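Local coordinates for protection of telomeres protein 1 (Schizosaccharomyces pombe, PDB 5USB) that binds single-stranded telomeric DNA, here through its second OB-fold domain, to protect the 3' overhang and regulate telomerase and telomere length, at residues F3-L6 against S7-T10; W25-D28 against K29-T32; E72-F75 against Y76-Y80; K95-H98 against L99-E103. The protein carries 1 engineered substitution. All coordinates share one frame; numbering follows the deposited sequence.

The four contacts, each local in sequence, show how an OB fold spends its turns: some carry the ligand, others pack against the strands. Contact 2 and contact 4 are hairpins that meet the bound strand directly, at DG7 and DT9 and at DG2 to DT4, all of chain B; their centres lie 18 Å apart, and strands 14-26 and 92-96 are neighbours in one sheet. Contact 3 backs contact 2, with centres 9 Å apart and a probable hydrogen bond from Arg78 NH2 to Ser27 O; the nearest atom of contact 3 is about 6 Å from the DNA. Contact 1, about 12 Å from it by nearest atoms, touches contact 4 where Ile9 O packs on Leu102 CD1.

Contact 1: residues F3-L6 against S7-T10; sequences FSLL and SQIT
Leu5 and Gln8 close a tight reversal of the chain, a beta turn of type I shape that overlaps a second, weaker one from Leu6 to Ile9, in the loop that leads into strand 14-26 of the OB fold. Along the second half of the turn, Ser7 comes first: its OG lies 3.8 Å from Leu5 CB, while its backbone N makes a weak bond to Thr39 OG1. Gln8 then grips Leu5 twice. Its backbone N donates to Leu5 O (2.9 Å), arriving from above the carbonyl plane. Its side chain folds back so that OE1 accepts the N-H of Leu5 at 2.9 Å, in a bond bent to 156° with the donor tilted 34° from the amide carbonyl plane. Because CG stands opposite the carbonyl carbon of Gln8 (chi1 -60°), the extended chain beyond it can reach back across the turn to that amide. A water 3.1 Å from Ser4 OG also makes a weak bond to Gln8 O. Ile9 turns to the buried side, toward strand 14-26. The side chain runs beside that of Leu6, pointing the same way, with CD1 3.6 Å from Leu6 CD2, and CG2 lies 3.9 Å from Ser4 CB. Shortening Ile9 to an alanine would take away the methyls that lie against Leu6 CD2 and Ser4 CB and would probably open a gap beside the buried Leu6 branch. The second turn is closed by a weak bond of 3.4 Å from Ile9 N to Leu6 O, an oxygen that also accepts from Asn41 ND2.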
# COMPACT_ATOMS: atom_id res chain seq x y z
N PHE A 3 13.70 0.08 5.85
CA PHE A 3 12.40 -0.50 5.59
C PHE A 3 11.71 -1.02 6.83
O PHE A 3 12.34 -1.45 7.73
CB PHE A 3 12.55 -1.65 4.61
CG PHE A 3 12.96 -1.22 3.23
CD1 PHE A 3 12.10 -0.65 2.40
CD2 PHE A 3 14.24 -1.44 2.79
CE1 PHE A 3 12.46 -0.26 1.18
CE2 PHE A 3 14.61 -1.08 1.56
CZ PHE A 3 13.73 -0.47 0.74
N SER A 4 10.39 -0.90 6.85
CA SER A 4 9.53 -1.42 7.91
C SER A 4 8.60 -2.50 7.36
O SER A 4 8.21 -2.44 6.20
CB SER A 4 8.63 -0.32 8.48
OG SER A 4 9.36 0.70 9.10
N LEU A 5 8.19 -3.43 8.21
CA LEU A 5 7.00 -4.21 7.92
C LEU A 5 5.77 -3.33 8.13
O LEU A 5 5.78 -2.39 8.93
CB LEU A 5 6.88 -5.45 8.80
CG LEU A 5 8.05 -6.43 8.59
CD1 LEU A 5 7.80 -7.62 9.48
CD2 LEU A 5 8.27 -6.85 7.15
N LEU A 6 4.68 -3.66 7.42
CA LEU A 6 3.50 -2.81 7.55
C LEU A 6 2.93 -2.87 8.96
O LEU A 6 2.29 -1.92 9.40
CB LEU A 6 2.45 -3.17 6.50
CG LEU A 6 2.76 -2.56 5.13
CD1 LEU A 6 1.65 -3.05 4.19
CD2 LEU A 6 2.84 -1.02 5.15
N SER A 7 3.16 -3.96 9.69
CA SER A 7 2.72 -4.04 11.07
C SER A 7 3.44 -3.05 11.97
O SER A 7 2.95 -2.77 13.08
CB SER A 7 2.95 -5.44 11.59
OG SER A 7 4.34 -5.71 11.56
N GLN A 8 4.58 -2.52 11.53
CA GLN A 8 5.41 -1.63 12.33
C GLN A 8 5.16 -0.16 12.03
O GLN A 8 5.67 0.71 12.76
CB GLN A 8 6.89 -1.95 12.10
CG GLN A 8 7.26 -3.36 12.47
CD GLN A 8 8.66 -3.75 12.02
OE1 GLN A 8 9.15 -3.38 10.93
NE2 GLN A 8 9.34 -4.53 12.88
N ILE A 9 4.41 0.17 10.97
CA ILE A 9 4.26 1.58 10.66
C ILE A 9 3.21 2.20 11.57
O ILE A 9 2.29 1.57 12.08
CB ILE A 9 3.94 1.80 9.17
CG1 ILE A 9 2.60 1.26 8.77
CG2 ILE A 9 5.04 1.22 8.31
CD1 ILE A 9 2.19 1.74 7.41
N THR A 10 3.40 3.47 11.84
CA THR A 10 2.53 4.22 12.72
C THR A 10 2.11 5.49 12.01
O THR A 10 2.67 5.85 10.97
CB THR A 10 3.25 4.57 14.04
OG1 THR A 10 4.41 5.34 13.72
CG2 THR A 10 3.65 3.30 14.80
O HOH W 1 8.68 2.11 11.80

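Contact 2: residues W25-D28 against K29-T32; sequences WYSD and KNFT. With nucleotides of chain B.
Trp25 to Thr32 form a beta hairpin contact at the tip where strand 14-26 turns back into strand 31-36, and the first arm of this hairpin holds two bases of the telomeric DNA. Trp25 and Thr32 are an antiparallel hydrogen-bonded pair, with Trp25 N 2.9 Å from Thr32 O; Tyr26 and Phe31 follow as the non-hydrogen-bonded pair. Beyond them Ser27 N donates to Asn30 O at 3.0 Å, nearly along the C=O axis. Ser27 OG accepts the N-H of Lys29 (3.2 Å), an ST turn that ties down the bend, and a water bridges the same hydroxyl to Asn30 OD1.

The hairpin reads the DNA with backbone and rings together. Tyr26 N donates to DT9 of chain B O4 at 2.9 Å, and N3 of that thymine returns a 2.8 Å bond to Tyr26 O. The same base lies between two aromatic faces: its N3 lies over the centre of the Trp25 ring, 3.4 Å above its plane, and the Tyr26 ring covers the other side of the base. The opposite face of the indole carries the guanine of DG7 of chain B, offset toward the rim. With CG of Trp25 anti to the backbone N (chi1 -174°), the indole swings out from the hairpin and wedges between the two bases.

On the buried side Phe31 presents its edge to Tyr26 CA, and its CD1 is 3.8 Å from Tyr26 CB. It also packs on Asp74 and Cys77 of helix 72-77 and on Arg78, while its backbone pairs with Leu69 on strand 65-69.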
# COMPACT_ATOMS: atom_id res chain seq x y z
N TRP A 25 -7.63 1.43 -7.99
CA TRP A 25 -8.80 2.18 -8.42
C TRP A 25 -8.36 3.53 -8.94
O TRP A 25 -7.78 4.33 -8.20
CB TRP A 25 -9.81 2.38 -7.29
CG TRP A 25 -11.04 3.03 -7.80
CD1 TRP A 25 -11.39 4.33 -7.65
CD2 TRP A 25 -12.09 2.42 -8.56
NE1 TRP A 25 -12.60 4.58 -8.30
CE2 TRP A 25 -13.04 3.41 -8.85
CE3 TRP A 25 -12.32 1.12 -9.04
CZ2 TRP A 25 -14.20 3.15 -9.58
CZ3 TRP A 25 -13.47 0.86 -9.74
CH2 TRP A 25 -14.39 1.89 -10.02
N TYR A 26 -8.58 3.78 -10.23
CA TYR A 26 -8.28 5.07 -10.80
C TYR A 26 -9.54 5.92 -10.82
O TYR A 26 -10.66 5.41 -10.99
CB TYR A 26 -7.70 4.98 -12.23
CG TYR A 26 -8.55 4.28 -13.27
CD1 TYR A 26 -9.51 4.97 -14.02
CD2 TYR A 26 -8.36 2.94 -13.54
CE1 TYR A 26 -10.26 4.32 -14.98
CE2 TYR A 26 -9.14 2.28 -14.49
CZ TYR A 26 -10.07 2.98 -15.20
OH TYR A 26 -10.84 2.30 -16.15
N SER A 27 -9.33 7.23 -10.70
CA SER A 27 -10.41 8.19 -10.87
C SER A 27 -9.85 9.42 -11.56
O SER A 27 -8.65 9.51 -11.86
CB SER A 27 -11.06 8.56 -9.53
OG SER A 27 -10.22 9.42 -8.78
N ASP A 28 -10.74 10.38 -11.81
CA ASP A 28 -10.32 11.64 -12.42
C ASP A 28 -9.55 12.55 -11.47
O ASP A 28 -8.98 13.54 -11.93
CB ASP A 28 -11.53 12.39 -12.96
CG ASP A 28 -12.16 11.70 -14.16
OD1 ASP A 28 -11.42 11.02 -14.90
OD2 ASP A 28 -13.38 11.85 -14.37
N LYS A 29 -9.54 12.26 -10.17
CA LYS A 29 -8.82 13.07 -9.20
C LYS A 29 -7.50 12.46 -8.75
O LYS A 29 -6.56 13.20 -8.43
CB LYS A 29 -9.70 13.30 -7.97
CG LYS A 29 -11.06 13.97 -8.29
CD LYS A 29 -10.98 15.50 -8.28
CE LYS A 29 -10.37 16.08 -9.55
NZ LYS A 29 -10.43 17.57 -9.58
N ASN A 30 -7.43 11.13 -8.63
CA ASN A 30 -6.25 10.50 -8.08
C ASN A 30 -6.25 9.02 -8.44
O ASN A 30 -7.13 8.52 -9.12
CB ASN A 30 -6.18 10.70 -6.57
CG ASN A 30 -7.42 10.24 -5.87
OD1 ASN A 30 -8.02 9.24 -6.24
ND2 ASN A 30 -7.84 11.00 -4.88
N PHE A 31 -5.20 8.33 -8.01
CA PHE A 31 -5.09 6.88 -8.18
C PHE A 31 -4.91 6.23 -6.80
O PHE A 31 -4.11 6.71 -5.98
CB PHE A 31 -3.87 6.55 -9.06
CG PHE A 31 -3.70 5.11 -9.36
CD1 PHE A 31 -4.67 4.38 -10.03
CD2 PHE A 31 -2.52 4.47 -9.04
CE1 PHE A 31 -4.46 3.02 -10.34
CE2 PHE A 31 -2.32 3.15 -9.33
CZ PHE A 31 -3.28 2.43 -9.95
N THR A 32 -5.63 5.14 -6.56
CA THR A 32 -5.60 4.52 -5.24
C THR A 32 -5.08 3.10 -5.35
O THR A 32 -5.45 2.38 -6.27
CB THR A 32 -6.98 4.51 -4.63
OG1 THR A 32 -7.44 5.86 -4.50
CG2 THR A 32 -7.01 3.82 -3.24
P DT B 9 -14.16 -2.37 -15.53
OP1 DT B 9 -15.27 -3.07 -16.18
OP2 DT B 9 -12.80 -2.61 -15.93
O5' DT B 9 -14.39 -0.82 -15.71
C5' DT B 9 -15.64 -0.26 -16.07
C4' DT B 9 -15.58 1.24 -15.88
O4' DT B 9 -15.37 1.56 -14.49
C3' DT B 9 -14.42 1.90 -16.60
O3' DT B 9 -14.76 2.24 -17.94
C2' DT B 9 -14.21 3.16 -15.79
C1' DT B 9 -14.57 2.72 -14.38
N1 DT B 9 -13.38 2.39 -13.59
C2 DT B 9 -12.77 3.42 -12.93
O2 DT B 9 -13.18 4.56 -12.96
N3 DT B 9 -11.66 3.06 -12.21
C4 DT B 9 -11.10 1.81 -12.12
O4 DT B 9 -10.10 1.63 -11.44
C5 DT B 9 -11.79 0.77 -12.85
C7 DT B 9 -11.27 -0.63 -12.78
C6 DT B 9 -12.88 1.11 -13.54
P DG B 7 -19.90 -3.68 -5.45
OP1 DG B 7 -21.37 -3.63 -5.31
OP2 DG B 7 -19.25 -4.91 -5.78
O5' DG B 7 -19.43 -2.63 -6.55
C5' DG B 7 -20.16 -1.44 -6.77
C4' DG B 7 -19.40 -0.54 -7.71
O4' DG B 7 -18.30 0.06 -6.99
C3' DG B 7 -18.80 -1.22 -8.94
O3' DG B 7 -19.13 -0.47 -10.09
C2' DG B 7 -17.31 -1.01 -8.78
C1' DG B 7 -17.24 0.20 -7.89
N9 DG B 7 -16.00 0.25 -7.13
C8 DG B 7 -15.14 -0.79 -6.89
N7 DG B 7 -14.07 -0.43 -6.23
C5 DG B 7 -14.24 0.93 -6.04
C6 DG B 7 -13.39 1.87 -5.41
O6 DG B 7 -12.32 1.68 -4.85
N1 DG B 7 -13.93 3.15 -5.44
C2 DG B 7 -15.13 3.48 -6.02
N2 DG B 7 -15.48 4.77 -5.95
N3 DG B 7 -15.92 2.62 -6.62
C4 DG B 7 -15.42 1.37 -6.60
O HOH W 2 -8.71 6.68 -6.88
O HOH W 3 -10.81 9.78 -6.28

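Contact 3: residues E72-F75 against Y76-Y80; sequences EHDF and YCRNY
Helix 72-77 sits between strands 65-69 and 86-90 of the OB fold, and Asp74 meets Arg78 four residues further on. The backbone follows the alpha-helical i to i+4 pattern: Tyr76 N bonds Glu72 O at 3.0 Å, Cys77 N bonds His73 O, and Arg78 N bonds Asp74 O at 2.9 Å. The side chains of the last pair make the same step a second time. In the conformer of Arg78 described here, one of two, the guanidinium comes side-on, and NE (2.8 Å) and NH2 (2.9 Å) both close on Asp74 OD1, a two-bond salt bridge to a single oxygen. That oxygen lies in the guanidinium plane and is met on its syn side, although the two flat groups are turned 51° against each other. Asp74 CG points opposite its own nitrogen (chi1 172°), which carries the carboxylate along the helix toward Arg78. Since Arg78 NH2 also probably bonds Ser27 O, in this conformer the carboxylate probably steadies a guanidinium that links the helix to the hairpin of strands 14-26 and 31-36. Replacing Asp74 with a leucine would probably leave the guanidinium without its countercharge and freer to turn away from Ser27. An acid-base pair at i to i+4 spacing is a familiar feature of helices, and Asp74 contributes its acid from the helix that OB folds characteristically place between their third and fourth strands.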
# COMPACT_ATOMS: atom_id res chain seq x y z
N GLU A 72 1.91 13.81 -10.13
CA GLU A 72 2.84 12.98 -10.88
C GLU A 72 2.79 11.52 -10.44
O GLU A 72 3.03 10.62 -11.24
CB GLU A 72 4.28 13.52 -10.76
CG GLU A 72 4.96 13.47 -9.41
CD GLU A 72 4.65 14.65 -8.50
OE1 GLU A 72 3.67 15.38 -8.73
OE2 GLU A 72 5.42 14.84 -7.53
N HIS A 73 2.47 11.26 -9.18
CA HIS A 73 2.43 9.87 -8.73
C HIS A 73 1.26 9.14 -9.37
O HIS A 73 1.37 7.95 -9.71
CB HIS A 73 2.32 9.82 -7.20
CG HIS A 73 3.23 10.77 -6.50
ND1 HIS A 73 4.58 10.56 -6.35
CD2 HIS A 73 2.97 11.97 -5.92
CE1 HIS A 73 5.11 11.57 -5.68
NE2 HIS A 73 4.16 12.44 -5.42
N ASP A 74 0.14 9.83 -9.52
CA ASP A 74 -1.05 9.32 -10.19
C ASP A 74 -0.77 9.10 -11.66
O ASP A 74 -0.91 8.00 -12.18
CB ASP A 74 -2.15 10.35 -9.96
CG ASP A 74 -3.43 10.12 -10.73
OD1 ASP A 74 -3.62 9.05 -11.37
OD2 ASP A 74 -4.30 11.05 -10.70
N PHE A 75 -0.30 10.14 -12.35
CA PHE A 75 -0.03 9.98 -13.77
C PHE A 75 0.95 8.84 -14.04
O PHE A 75 0.81 8.13 -15.04
CB PHE A 75 0.52 11.28 -14.34
CG PHE A 75 -0.46 12.41 -14.30
CD1 PHE A 75 -1.68 12.30 -14.95
CD2 PHE A 75 -0.12 13.60 -13.70
CE1 PHE A 75 -2.57 13.35 -14.95
CE2 PHE A 75 -1.00 14.66 -13.68
CZ PHE A 75 -2.23 14.53 -14.31
N TYR A 76 1.97 8.68 -13.21
CA TYR A 76 2.95 7.62 -13.41
C TYR A 76 2.32 6.25 -13.22
O TYR A 76 2.52 5.34 -14.03
CB TYR A 76 4.11 7.78 -12.43
CG TYR A 76 5.17 6.71 -12.55
CD1 TYR A 76 5.71 6.38 -13.78
CD2 TYR A 76 5.65 6.04 -11.46
CE1 TYR A 76 6.67 5.42 -13.88
CE2 TYR A 76 6.62 5.10 -11.55
CZ TYR A 76 7.16 4.79 -12.79
OH TYR A 76 8.15 3.84 -12.94
N CYS A 77 1.56 6.06 -12.14
CA CYS A 77 1.17 4.71 -11.74
C CYS A 77 -0.15 4.22 -12.33
O CYS A 77 -0.36 3.00 -12.36
CB CYS A 77 1.05 4.66 -10.24
SG CYS A 77 2.64 4.69 -9.37
N ARG A 78 -1.04 5.12 -12.76
CA ARG A 78 -2.45 4.76 -12.94
C ARG A 78 -2.66 3.73 -14.05
O ARG A 78 -3.66 2.99 -14.02
CB ARG A 78 -3.27 6.02 -13.24
CG ARG A 78 -3.08 6.68 -14.64
CD ARG A 78 -4.33 7.53 -14.95
NE ARG A 78 -4.87 7.96 -13.68
CZ ARG A 78 -6.14 8.15 -13.37
NH1 ARG A 78 -7.16 8.00 -14.23
NH2 ARG A 78 -6.37 8.49 -12.12
N ASN A 79 -1.79 3.70 -15.04
CA ASN A 79 -1.90 2.70 -16.10
C ASN A 79 -0.67 1.82 -16.15
O ASN A 79 -0.27 1.33 -17.21
CB ASN A 79 -2.13 3.39 -17.45
CG ASN A 79 -2.89 2.52 -18.41
OD1 ASN A 79 -3.31 1.41 -18.05
ND2 ASN A 79 -3.06 3.00 -19.64
N TYR A 80 -0.05 1.63 -14.99
CA TYR A 80 1.21 0.92 -14.86
C TYR A 80 1.18 -0.11 -13.73
O TYR A 80 1.41 -1.29 -13.99
CB TYR A 80 2.33 1.95 -14.68
CG TYR A 80 3.68 1.37 -14.47
CD1 TYR A 80 4.18 0.34 -15.27
CD2 TYR A 80 4.50 1.88 -13.49
CE1 TYR A 80 5.43 -0.19 -15.05
CE2 TYR A 80 5.76 1.34 -13.28
CZ TYR A 80 6.22 0.34 -14.07
OH TYR A 80 7.48 -0.16 -13.87

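Contact 4: residues K95-H98 against L99-E103; sequences KIDH and LGYLE. With nucleotides of chain B.
Asp97 OD1 is gripped by two backbone amides, Leu99 N at 2.9 Å and Tyr101 N at 3.0 Å, which approach from opposite faces of the carboxylate plane. The bond to Leu99 makes an Asx turn, and together the two amides fix the rotation of the carboxylate. Asp97 OD2 is thus presented to the DNA, where it accepts N3-H of the thymine of DT4 of chain B at 2.8 Å and almost in line (169°). A water bridges the same oxygen to Leu102 O. Leu99 lays CG and CD1 against the DT4 base.

The turn is type I, closed by Gly100 N to Asp97 O (3.0 Å), and the return bond from Asp97 N to Tyr101 O gives the G1-bulge form of a beta hairpin joining strands 92-96 and 102-106. Gly100 takes the bulge position with phi 97°, where a CB would jam against the preceding carbonyl; Ile96 CG2 already presses to 3.3 Å from its CA.

On the strands Lys95 and Glu103 are a hydrogen-bonded pair whose side chains lie side by side and point the same way toward DG2 of chain B. With CG set between the backbone N and the carbonyl carbon (chi1 55°), the extended chain of Glu103 brings OE1 to 3.2 Å from N1 of the guanine. Lys95 NZ donates to guanine O6 over an unusually short 2.5 Å and makes a weak 3.4 Å salt bridge to Glu103 OE2, where its charge probably offsets that of Glu103.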
# COMPACT_ATOMS: atom_id res chain seq x y z
N LYS A 95 -0.89 8.92 7.45
CA LYS A 95 -1.81 9.78 8.18
C LYS A 95 -2.96 8.92 8.67
O LYS A 95 -3.02 7.71 8.42
CB LYS A 95 -2.32 10.94 7.33
CG LYS A 95 -3.09 10.52 6.10
CD LYS A 95 -3.63 11.71 5.34
CE LYS A 95 -4.86 12.28 6.00
NZ LYS A 95 -5.76 12.86 4.99
N ILE A 96 -3.87 9.57 9.38
CA ILE A 96 -5.09 8.96 9.88
C ILE A 96 -6.24 9.65 9.19
O ILE A 96 -6.23 10.89 9.06
CB ILE A 96 -5.20 9.10 11.40
CG1 ILE A 96 -4.03 8.38 12.07
CG2 ILE A 96 -6.52 8.59 11.88
CD1 ILE A 96 -4.11 6.87 11.95
N ASP A 97 -7.23 8.88 8.74
CA ASP A 97 -8.35 9.49 8.05
C ASP A 97 -9.41 9.92 9.05
O ASP A 97 -9.22 9.86 10.27
CB ASP A 97 -8.91 8.56 6.96
CG ASP A 97 -9.63 7.32 7.48
OD1 ASP A 97 -9.99 7.25 8.67
OD2 ASP A 97 -9.87 6.38 6.67
N HIS A 98 -10.51 10.41 8.53
CA HIS A 98 -11.55 10.97 9.36
C HIS A 98 -12.13 10.01 10.34
O HIS A 98 -12.62 10.39 11.35
CB HIS A 98 -12.66 11.52 8.49
CG HIS A 98 -12.33 12.81 7.82
ND1 HIS A 98 -12.08 13.97 8.52
CD2 HIS A 98 -12.25 13.13 6.51
CE1 HIS A 98 -11.82 14.94 7.66
NE2 HIS A 98 -11.92 14.45 6.44
N LEU A 99 -12.03 8.75 10.02
CA LEU A 99 -12.61 7.69 10.83
C LEU A 99 -11.58 6.95 11.65
O LEU A 99 -11.93 5.96 12.30
CB LEU A 99 -13.35 6.70 9.92
CG LEU A 99 -14.43 7.31 9.02
CD1 LEU A 99 -15.05 6.26 8.13
CD2 LEU A 99 -15.51 7.98 9.88
N GLY A 100 -10.32 7.39 11.64
CA GLY A 100 -9.30 6.84 12.50
C GLY A 100 -8.42 5.77 11.89
O GLY A 100 -7.60 5.21 12.62
N TYR A 101 -8.55 5.48 10.60
CA TYR A 101 -7.76 4.43 9.97
C TYR A 101 -6.48 5.00 9.35
O TYR A 101 -6.46 6.12 8.85
CB TYR A 101 -8.57 3.72 8.89
CG TYR A 101 -9.84 3.12 9.42
CD1 TYR A 101 -9.80 1.97 10.19
CD2 TYR A 101 -11.06 3.73 9.19
CE1 TYR A 101 -10.99 1.42 10.73
CE2 TYR A 101 -12.23 3.19 9.71
CZ TYR A 101 -12.18 2.05 10.46
OH TYR A 101 -13.35 1.53 10.97
N LEU A 102 -5.42 4.21 9.42
CA LEU A 102 -4.16 4.54 8.78
C LEU A 102 -4.33 4.56 7.27
O LEU A 102 -5.05 3.73 6.70
CB LEU A 102 -3.11 3.51 9.17
CG LEU A 102 -1.98 3.88 10.09
CD1 LEU A 102 -1.00 2.71 10.21
CD2 LEU A 102 -1.27 5.11 9.61
N GLU A 103 -3.66 5.50 6.63
CA GLU A 103 -3.57 5.49 5.19
C GLU A 103 -2.22 6.10 4.80
O GLU A 103 -1.55 6.74 5.60
CB GLU A 103 -4.74 6.24 4.53
CG GLU A 103 -4.92 7.66 5.01
CD GLU A 103 -6.07 8.40 4.33
OE1 GLU A 103 -6.69 7.84 3.41
OE2 GLU A 103 -6.32 9.56 4.72
P DT B 4 -18.03 8.32 1.27
OP1 DT B 4 -19.13 7.81 0.46
OP2 DT B 4 -18.31 9.14 2.43
O5' DT B 4 -17.25 7.01 1.74
C5' DT B 4 -16.57 6.21 0.79
C4' DT B 4 -15.82 5.09 1.48
O4' DT B 4 -14.69 5.64 2.19
C3' DT B 4 -16.62 4.30 2.51
O3' DT B 4 -16.16 2.95 2.51
C2' DT B 4 -16.21 4.94 3.81
C1' DT B 4 -14.74 5.22 3.54
N1 DT B 4 -14.13 6.28 4.37
C2 DT B 4 -12.90 6.04 4.93
O2 DT B 4 -12.26 5.03 4.73
N3 DT B 4 -12.41 7.08 5.67
C4 DT B 4 -13.02 8.28 5.93
O4 DT B 4 -12.45 9.12 6.62
C5 DT B 4 -14.31 8.46 5.32
C7 DT B 4 -15.04 9.75 5.54
C6 DT B 4 -14.80 7.45 4.59
P DG B 2 -10.89 18.33 -0.79
OP1 DG B 2 -11.74 19.21 -1.61
OP2 DG B 2 -10.77 18.53 0.66
O5' DG B 2 -11.36 16.84 -1.05
C5' DG B 2 -11.56 16.36 -2.37
C4' DG B 2 -11.67 14.86 -2.34
O4' DG B 2 -10.38 14.23 -2.33
C3' DG B 2 -12.36 14.31 -1.10
O3' DG B 2 -13.75 14.43 -1.34
C2' DG B 2 -11.87 12.87 -1.09
C1' DG B 2 -10.45 12.99 -1.61
N9 DG B 2 -9.42 13.03 -0.58
C8 DG B 2 -8.78 14.15 -0.14
N7 DG B 2 -7.90 13.92 0.79
C5 DG B 2 -8.00 12.55 1.01
C6 DG B 2 -7.30 11.72 1.92
O6 DG B 2 -6.42 12.04 2.71
N1 DG B 2 -7.72 10.40 1.83
C2 DG B 2 -8.67 9.94 0.95
N2 DG B 2 -8.92 8.63 1.00
N3 DG B 2 -9.33 10.71 0.10
C4 DG B 2 -8.94 11.99 0.18
P DT B 3 -14.76 14.26 -0.18
OP1 DT B 3 -16.08 14.68 -0.66
OP2 DT B 3 -14.20 14.84 1.03
O5' DT B 3 -14.88 12.70 0.00
C5' DT B 3 -15.25 11.88 -1.08
C4' DT B 3 -15.35 10.47 -0.57
O4' DT B 3 -14.06 10.09 -0.07
C3' DT B 3 -16.33 10.27 0.59
O3' DT B 3 -16.99 9.03 0.30
C2' DT B 3 -15.42 10.30 1.80
C1' DT B 3 -14.16 9.67 1.27
N1 DT B 3 -12.97 10.13 1.99
C2 DT B 3 -12.18 9.18 2.58
O2 DT B 3 -12.39 7.99 2.47
N3 DT B 3 -11.10 9.68 3.25
C4 DT B 3 -10.75 11.01 3.41
O4 DT B 3 -9.76 11.31 4.04
C5 DT B 3 -11.63 11.95 2.77
C7 DT B 3 -11.32 13.41 2.85
C6 DT B 3 -12.69 11.47 2.10
O HOH W 4 -7.70 5.07 5.61